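Local coordinates for protein protoporphyrinogen oxidase (Exiguobacterium sibiricum, PDB 3LOV) that probably oxidises coproporphyrinogen III to coproporphyrin III with FAD and molecular oxygen, a step in bacterial heme b biosynthesis, at residues A[115-120]-A[125-130]. Numbering follows the deposited sequence.
Sequences LFRQTT and EEKQEV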
loop_
_atom_site.group_PDB
_atom_site.type_symbol
_atom_site.label_atom_id
_atom_site.label_comp_id
_atom_site.label_asym_id
_atom_site.label_seq_id
_atom_site.Cartn_x
_atom_site.Cartn_y
_atom_site.Cartn_z
ATOM N N LEU A 115 5.038 -9.675 -30.158
ATOM C CA LEU A 115 4.698 -10.518 -29.012
ATOM C C LEU A 115 3.452 -9.956 -28.331
ATOM O O LEU A 115 2.517 -10.704 -27.983
ATOM C CB LEU A 115 5.851 -10.522 -28.017
ATOM C CG LEU A 115 6.391 -11.854 -27.544
ATOM C CD1 LEU A 115 7.112 -12.567 -28.710
ATOM C CD2 LEU A 115 7.325 -11.560 -26.363
ATOM N N PHE A 116 3.434 -8.631 -28.195
ATOM C CA PHE A 116 2.323 -7.937 -27.563
ATOM C C PHE A 116 1.004 -8.139 -28.282
ATOM O O PHE A 116 -0.038 -8.311 -27.638
ATOM C CB PHE A 116 2.563 -6.434 -27.444
ATOM C CG PHE A 116 1.441 -5.737 -26.772
ATOM C CD1 PHE A 116 1.288 -5.847 -25.383
ATOM C CD2 PHE A 116 0.492 -5.045 -27.516
ATOM C CE1 PHE A 116 0.206 -5.242 -24.739
ATOM C CE2 PHE A 116 -0.592 -4.436 -26.891
ATOM C CZ PHE A 116 -0.744 -4.535 -25.505
ATOM N N ARG A 117 1.038 -8.086 -29.600
ATOM C CA ARG A 117 -0.198 -8.145 -30.382
ATOM C C ARG A 117 -0.789 -9.566 -30.525
ATOM O O ARG A 117 -1.778 -9.761 -31.238
ATOM C CB ARG A 117 0.036 -7.544 -31.756
ATOM C CG ARG A 117 0.394 -6.078 -31.705
ATOM C CD ARG A 117 0.761 -5.550 -33.070
ATOM N NE ARG A 117 -0.389 -5.546 -33.980
ATOM C CZ ARG A 117 -0.525 -4.740 -35.034
ATOM N NH1 ARG A 117 0.406 -3.840 -35.350
ATOM N NH2 ARG A 117 -1.622 -4.816 -35.766
ATOM N N GLN A 118 -0.172 -10.540 -29.859
ATOM C CA GLN A 118 -0.775 -11.844 -29.639
ATOM C C GLN A 118 -1.930 -11.779 -28.607
ATOM O O GLN A 118 -2.741 -12.708 -28.513
ATOM C CB GLN A 118 0.268 -12.839 -29.150
ATOM C CG GLN A 118 1.463 -13.001 -30.094
ATOM C CD GLN A 118 2.387 -14.154 -29.709
ATOM O OE1 GLN A 118 2.060 -14.972 -28.849
ATOM N NE2 GLN A 118 3.544 -14.222 -30.358
ATOM N N THR A 119 -1.982 -10.694 -27.826
ATOM C CA THR A 119 -3.002 -10.543 -26.819
ATOM C C THR A 119 -4.429 -10.516 -27.352
ATOM O O THR A 119 -4.705 -9.929 -28.393
ATOM C CB THR A 119 -2.812 -9.282 -25.986
ATOM O OG1 THR A 119 -3.665 -9.402 -24.857
ATOM C CG2 THR A 119 -3.124 -7.974 -26.794
ATOM N N THR A 120 -5.313 -11.154 -26.574
ATOM C CA THR A 120 -6.749 -11.154 -26.776
ATOM C C THR A 120 -7.443 -10.045 -25.970
ATOM O O THR A 120 -8.648 -9.917 -25.992
ATOM C CB THR A 120 -7.353 -12.566 -26.388
ATOM O OG1 THR A 120 -6.882 -12.967 -25.086
ATOM C CG2 THR A 120 -6.951 -13.635 -27.398
ATOM N N GLU A 125 -8.391 -3.879 -34.021
ATOM C CA GLU A 125 -8.371 -2.473 -34.295
ATOM C C GLU A 125 -7.667 -1.682 -33.196
ATOM O O GLU A 125 -6.879 -0.784 -33.488
ATOM C CB GLU A 125 -9.791 -1.961 -34.466
ATOM C CG GLU A 125 -9.899 -0.461 -34.502
ATOM C CD GLU A 125 -11.228 0.041 -35.048
ATOM O OE1 GLU A 125 -12.022 -0.770 -35.583
ATOM O OE2 GLU A 125 -11.465 1.266 -34.950
ATOM N N GLU A 126 -7.973 -1.982 -31.938
ATOM C CA GLU A 126 -7.284 -1.320 -30.808
ATOM C C GLU A 126 -5.766 -1.605 -30.860
ATOM O O GLU A 126 -4.968 -0.708 -30.668
ATOM C CB GLU A 126 -7.859 -1.788 -29.468
ATOM C CG GLU A 126 -9.210 -1.197 -29.171
ATOM C CD GLU A 126 -10.017 -1.988 -28.151
ATOM O OE1 GLU A 126 -9.679 -3.154 -27.821
ATOM O OE2 GLU A 126 -11.030 -1.419 -27.703
ATOM N N LYS A 127 -5.390 -2.841 -31.173
ATOM C CA LYS A 127 -3.981 -3.198 -31.327
ATOM C C LYS A 127 -3.326 -2.383 -32.426
ATOM O O LYS A 127 -2.285 -1.775 -32.211
ATOM C CB LYS A 127 -3.795 -4.683 -31.563
ATOM C CG LYS A 127 -4.128 -5.471 -30.353
ATOM C CD LYS A 127 -3.792 -6.952 -30.473
ATOM C CE LYS A 127 -4.834 -7.787 -31.224
ATOM N NZ LYS A 127 -4.522 -9.270 -31.127
ATOM N N GLN A 128 -3.965 -2.291 -33.579
ATOM C CA GLN A 128 -3.381 -1.528 -34.658
ATOM C C GLN A 128 -3.199 -0.099 -34.196
ATOM O O GLN A 128 -2.222 0.535 -34.515
ATOM C CB GLN A 128 -4.258 -1.552 -35.887
ATOM C CG GLN A 128 -3.659 -0.825 -37.098
ATOM C CD GLN A 128 -2.358 -1.465 -37.547
ATOM O OE1 GLN A 128 -2.318 -2.642 -37.893
ATOM N NE2 GLN A 128 -1.295 -0.701 -37.525
ATOM N N GLU A 129 -4.152 0.412 -33.453
ATOM C CA GLU A 129 -4.068 1.804 -32.985
ATOM C C GLU A 129 -2.924 2.049 -31.980
ATOM O O GLU A 129 -2.332 3.121 -31.963
ATOM C CB GLU A 129 -5.388 2.211 -32.353
ATOM C CG GLU A 129 -5.291 3.420 -31.491
ATOM C CD GLU A 129 -6.608 3.761 -30.834
ATOM O OE1 GLU A 129 -7.370 2.838 -30.447
ATOM O OE2 GLU A 129 -6.861 4.958 -30.691
ATOM N N VAL A 130 -2.654 1.065 -31.137
ATOM C CA VAL A 130 -1.537 1.149 -30.180
ATOM C C VAL A 130 -0.239 1.161 -30.948
ATOM O O VAL A 130 0.601 2.015 -30.703
ATOM C CB VAL A 130 -1.597 -0.011 -29.137
ATOM C CG1 VAL A 130 -0.341 -0.115 -28.347
ATOM C CG2 VAL A 130 -2.785 0.251 -28.227
#
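K127 reaches out from helix 124-135 and puts its ammonium group between two backbone carbonyls of the turn opposite. K127 NZ donates to R117 O and to T119 O, each over 2.8 Å. The two acceptors are met differently: the donor stands 40° out of the carbonyl plane at R117 but is tilted only 19° from it at T119. A bend at chi3 (-81°) in an otherwise extended lysine chain brings the amine to both oxygens, and the two bonds together should limit its swing.

The second polar link runs between side chains. R117 NH2 donates to Q128 OE1 over 3.1 Å, nearly straight at the hydrogen; the oxygen lies in the guanidinium plane, at its edge, whereas the nitrogen sits well above the plane of the amide. NH2 also forms a salt bridge with E124, and the other end of the amide, Q128 NE2, bonds to D132.

Apolar contact is slight. The K127 chain crosses the T119 side chain at a slant, with K127 CD 3.9 Å from the methyl T119 CG2 and 4.1 Å from R117 CB. F116 and V130 both also pack on L162 of helix 160-172.

This is a surface connection between two consecutive helices, 113-116 and 124-135, far from the FAD: a type I turn from F116 to T119 begins on the last residue of helix 113-116, and a lysine of the next helix bridges its carbonyls.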